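Local coordinates for uncharacterized protein (Legionella longbeachae NSW150, PDB 4JZA) that dephosphorylates phosphoinositides, probably as a phosphatidylinositol 3-phosphatase that alters lipid metabolism in the cells Legionella infects, at residues W717-S720 with F721-S724; E772-N775 with S776-R780. One frame throughout, in Å; residues are numbered along the deposited sequence.

Interaction 1 of 2, residues W717-S720 with F721-S724; sequences WTSS and FFSS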
loop_
_atom_site.group_PDB
_atom_site.type_symbol
_atom_site.label_atom_id
_atom_site.label_comp_id
_atom_site.label_asym_id
_atom_site.label_seq_id
_atom_site.Cartn_x
_atom_site.Cartn_y
_atom_site.Cartn_z
ATOM N N TRP A 717 -51.468 27.748 -8.416
ATOM C CA TRP A 717 -51.010 28.862 -7.595
ATOM C C TRP A 717 -52.121 29.307 -6.648
ATOM O O TRP A 717 -53.312 29.386 -7.021
ATOM C CB TRP A 717 -50.587 30.061 -8.471
ATOM C CG TRP A 717 -49.675 29.702 -9.620
ATOM C CD1 TRP A 717 -49.905 29.923 -10.948
ATOM C CD2 TRP A 717 -48.405 29.037 -9.544
ATOM N NE1 TRP A 717 -48.858 29.436 -11.706
ATOM C CE2 TRP A 717 -47.927 28.886 -10.869
ATOM C CE3 TRP A 717 -47.628 28.553 -8.492
ATOM C CZ2 TRP A 717 -46.698 28.280 -11.162
ATOM C CZ3 TRP A 717 -46.403 27.939 -8.793
ATOM C CH2 TRP A 717 -45.950 27.821 -10.110
ATOM N N THR A 718 -51.724 29.611 -5.422
ATOM C CA THR A 718 -52.628 30.185 -4.458
ATOM C C THR A 718 -52.126 31.613 -4.179
ATOM O O THR A 718 -52.876 32.551 -4.306
ATOM C CB THR A 718 -52.697 29.296 -3.219
ATOM O OG1 THR A 718 -51.524 28.489 -3.212
ATOM C CG2 THR A 718 -53.851 28.318 -3.274
ATOM N N SER A 719 -50.857 31.799 -3.839
ATOM C CA SER A 719 -50.335 33.149 -3.689
ATOM C C SER A 719 -49.826 33.636 -5.018
ATOM O O SER A 719 -49.037 32.955 -5.659
ATOM C CB SER A 719 -49.204 33.220 -2.658
ATOM O OG SER A 719 -48.636 34.523 -2.643
ATOM N N SER A 720 -50.256 34.835 -5.400
ATOM C CA SER A 720 -49.725 35.534 -6.583
ATOM C C SER A 720 -48.205 35.661 -6.552
ATOM O O SER A 720 -47.569 35.791 -7.591
ATOM C CB SER A 720 -50.345 36.938 -6.692
ATOM O OG SER A 720 -50.786 37.390 -5.413
ATOM N N PHE A 721 -47.623 35.655 -5.356
ATOM C CA PHE A 721 -46.215 35.983 -5.210
ATOM C C PHE A 721 -45.324 34.900 -5.823
ATOM O O PHE A 721 -44.238 35.175 -6.384
ATOM C CB PHE A 721 -45.870 36.199 -3.749
ATOM C CG PHE A 721 -44.488 36.708 -3.563
ATOM C CD1 PHE A 721 -44.102 37.891 -4.199
ATOM C CD2 PHE A 721 -43.565 36.003 -2.841
ATOM C CE1 PHE A 721 -42.836 38.373 -4.080
ATOM C CE2 PHE A 721 -42.279 36.484 -2.707
ATOM C CZ PHE A 721 -41.911 37.673 -3.329
ATOM N N PHE A 722 -45.834 33.678 -5.744
ATOM C CA PHE A 722 -45.165 32.505 -6.278
ATOM C C PHE A 722 -45.764 32.007 -7.594
ATOM O O PHE A 722 -45.436 30.957 -8.057
ATOM C CB PHE A 722 -45.176 31.405 -5.213
ATOM C CG PHE A 722 -44.506 31.808 -3.947
ATOM C CD1 PHE A 722 -43.164 32.059 -3.931
ATOM C CD2 PHE A 722 -45.202 31.940 -2.772
ATOM C CE1 PHE A 722 -42.506 32.462 -2.746
ATOM C CE2 PHE A 722 -44.565 32.344 -1.590
ATOM C CZ PHE A 722 -43.214 32.607 -1.571
ATOM N N SER A 723 -46.618 32.788 -8.216
ATOM C CA SER A 723 -47.219 32.426 -9.507
ATOM C C SER A 723 -46.189 32.530 -10.639
ATOM O O SER A 723 -45.164 33.219 -10.487
ATOM C CB SER A 723 -48.386 33.381 -9.826
ATOM O OG SER A 723 -47.847 34.623 -10.306
ATOM N N SER A 724 -46.485 31.887 -11.778
ATOM C CA SER A 724 -45.666 32.012 -12.990
ATOM C C SER A 724 -45.835 33.381 -13.685
ATOM O O SER A 724 -44.885 33.887 -14.276
ATOM C CB SER A 724 -45.909 30.845 -13.963
ATOM O OG SER A 724 -47.266 30.752 -14.374
#

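Interaction 2 of 2, residues E772-N775 with S776-R780; sequences EATN and SVYGR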
loop_
_atom_site.group_PDB
_atom_site.type_symbol
_atom_site.label_atom_id
_atom_site.label_comp_id
_atom_site.label_asym_id
_atom_site.label_seq_id
_atom_site.Cartn_x
_atom_site.Cartn_y
_atom_site.Cartn_z
ATOM N N GLU A 772 -41.243 23.936 -24.752
ATOM C CA GLU A 772 -40.425 23.223 -25.687
ATOM C C GLU A 772 -38.955 23.689 -25.614
ATOM O O GLU A 772 -38.021 22.863 -25.566
ATOM C CB GLU A 772 -40.981 23.447 -27.077
ATOM C CG GLU A 772 -40.566 22.413 -28.122
ATOM C CD GLU A 772 -40.978 22.810 -29.555
ATOM O OE1 GLU A 772 -40.610 22.107 -30.521
ATOM O OE2 GLU A 772 -41.651 23.853 -29.729
ATOM N N ALA A 773 -38.736 24.997 -25.581
ATOM C CA ALA A 773 -37.379 25.512 -25.612
ATOM C C ALA A 773 -36.609 25.237 -24.331
ATOM O O ALA A 773 -35.452 24.795 -24.368
ATOM C CB ALA A 773 -37.396 26.984 -25.910
ATOM N N THR A 774 -37.228 25.502 -23.188
ATOM C CA THR A 774 -36.622 25.145 -21.895
ATOM C C THR A 774 -36.219 23.679 -21.848
ATOM O O THR A 774 -35.078 23.354 -21.471
ATOM C CB THR A 774 -37.578 25.434 -20.732
ATOM O OG1 THR A 774 -37.849 26.847 -20.667
ATOM C CG2 THR A 774 -36.967 24.983 -19.427
ATOM N N ASN A 775 -37.094 22.792 -22.288
ATOM C CA ASN A 775 -36.688 21.360 -22.386
ATOM C C ASN A 775 -35.581 21.060 -23.366
ATOM O O ASN A 775 -34.832 20.105 -23.163
ATOM C CB ASN A 775 -37.833 20.449 -22.794
ATOM C CG ASN A 775 -38.820 20.203 -21.691
ATOM O OD1 ASN A 775 -38.564 20.392 -20.487
ATOM N ND2 ASN A 775 -39.987 19.866 -22.101
ATOM N N SER A 776 -35.490 21.811 -24.456
ATOM C CA SER A 776 -34.406 21.579 -25.385
ATOM C C SER A 776 -33.098 22.100 -24.789
ATOM O O SER A 776 -32.058 21.425 -24.871
ATOM C CB SER A 776 -34.699 22.223 -26.719
ATOM O OG SER A 776 -33.581 22.176 -27.522
ATOM N N VAL A 777 -33.124 23.266 -24.137
ATOM C CA VAL A 777 -31.891 23.761 -23.533
ATOM C C VAL A 777 -31.369 22.814 -22.414
ATOM O O VAL A 777 -30.234 22.359 -22.447
ATOM C CB VAL A 777 -32.082 25.196 -23.039
ATOM C CG1 VAL A 777 -30.931 25.646 -22.154
ATOM C CG2 VAL A 777 -32.164 26.124 -24.244
ATOM N N TYR A 778 -32.214 22.526 -21.439
ATOM C CA TYR A 778 -31.851 21.669 -20.320
ATOM C C TYR A 778 -31.573 20.246 -20.753
ATOM O O TYR A 778 -30.556 19.626 -20.368
ATOM C CB TYR A 778 -32.972 21.633 -19.270
ATOM C CG TYR A 778 -33.203 22.903 -18.464
ATOM C CD1 TYR A 778 -32.425 24.045 -18.641
ATOM C CD2 TYR A 778 -34.223 22.955 -17.499
ATOM C CE1 TYR A 778 -32.658 25.184 -17.894
ATOM C CE2 TYR A 778 -34.441 24.083 -16.733
ATOM C CZ TYR A 778 -33.671 25.201 -16.939
ATOM O OH TYR A 778 -33.887 26.332 -16.182
ATOM N N GLY A 779 -32.484 19.704 -21.548
ATOM C CA GLY A 779 -32.363 18.309 -22.003
ATOM C C GLY A 779 -31.122 17.999 -22.816
ATOM O O GLY A 779 -30.461 17.010 -22.624
ATOM N N ARG A 780 -30.804 18.850 -23.762
ATOM C CA ARG A 780 -29.636 18.594 -24.614
ATOM C C ARG A 780 -28.339 18.777 -23.876
ATOM O O ARG A 780 -27.438 17.932 -24.003
ATOM C CB ARG A 780 -29.614 19.528 -25.823
ATOM C CG ARG A 780 -30.760 19.297 -26.766
ATOM C CD ARG A 780 -30.600 18.007 -27.503
ATOM N NE ARG A 780 -31.754 17.777 -28.344
ATOM C CZ ARG A 780 -31.890 16.762 -29.188
ATOM N NH1 ARG A 780 -30.958 15.880 -29.316
ATOM N NH2 ARG A 780 -32.943 16.669 -29.960
#

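Interaction 1 of 2, residues W717-S720 with F721-S724
Phe722 N bonds to Ser719 O at 3.3 Å, while a weak bond links Ser723 N to Ser720 O, so the chain winds through two successive i to i+3 turns. Ser719 adds its hydroxyl: with OG anti to the backbone N (chi1 174°), it swings forward and accepts the N-H of Phe721 at 3.1 Å, OG to N. A small hydroxyl on one short arm suits this place, because it can reach an amide just two residues ahead. Ser720 O receives a second donor across the turn, Ser723 OG at 3.0 Å, tilted somewhat from the carbonyl plane; Ser726 OG joins both oxygens from outside. Trp717 supplies the broad nonpolar surface. One face of its indole is covered by the folded-back backbone: Ser723 CA lies 3.6 Å from the centroid of the five-membered ring, only 13° off the normal, in a CH-pi contact, while Phe722 O sits over the rim of the six-membered ring, 3.3 Å from CZ3. On the five-membered ring, NE1 makes a weak bond to Ser724 OG, which is also bonded to Gln711 O. The CB of Ser719 meets the ring of Phe722 obliquely through CD2. Together these features form an ST turn opening a short 3-10 helical turn, with a tryptophan laid over the chain leaving it, in the surface loop between helices 676-702 and 731-740.

Interaction 2 of 2, residues E772-N775 with S776-R780
Thr774 and Tyr778, one helical turn apart, meet both through their backbones and through side chains that lie side by side and point the same way. The carbonyl of each residue of 772-775 accepts the N-H of the residue four places on. Two of these bonds are close to straight: Val777 N to Ala773 O at 2.8 Å, and Tyr778 N to Thr774 O at 3.0 Å with an N-H...O angle of 170°. The flanking pair is more bent: Ser776 N reaches Glu772 O at 3.0 Å, and Gly779 N reaches Asn775 O at 2.9 Å. Gly779, with no side chain, takes part through its backbone alone.

The nonpolar part of the contact is a CH-pi interaction. Thr774 CG2 lies over one face of the Tyr778 ring, 4.0 Å from the centroid and displaced toward the CE2 side of the rim. With CG2 anti to the backbone N, the methyl is presented to the ring while OG1 is turned elsewhere; a branched threonine thus offers the aromatic its carbon arm. Val777 points its branches into a different neighbourhood, against Leu698 and Leu701 of helix 676-702.

Polar ends serve tertiary contacts. Ser776 OG, anti to its own N (chi1 171°), hydrogen bonds to Glu804 OE1, and Arg780, one turn later, forms a salt bridge through NH2 with OE2 of the same carboxylate. Two partners spaced four residues apart can therefore hold both oxygens of one glutamate, which would probably help keep it ionised. Serine's short hydroxyl arm suffices for OE1, whereas Arg780 brings a charged group on a long arm to OE2. The arrangement is that of a regular alpha-helix packed against helices 676-702 and 794-817, tying these three helices of the C-terminal region together.

In the fold
Interactions 1 and 2 follow one another along the chain within the sequence range of the phosphoinositide phosphatase C-terminal family. Their centres are about 24 Å apart and their nearest atoms about 11 Å, so they do not touch. The loop after helix 676-702 relates them indirectly: Phe708 packs on the helix of interaction 2, and Gln711, three residues on, bonds through its carbonyl to Ser724, just past the turn of interaction 1. Both are peripheral, with interaction 1 centred 59 Å and interaction 2 47 Å from the centre of the chain. Interaction 2 belongs to the packed helices, whereas interaction 1 shapes an outlying loop.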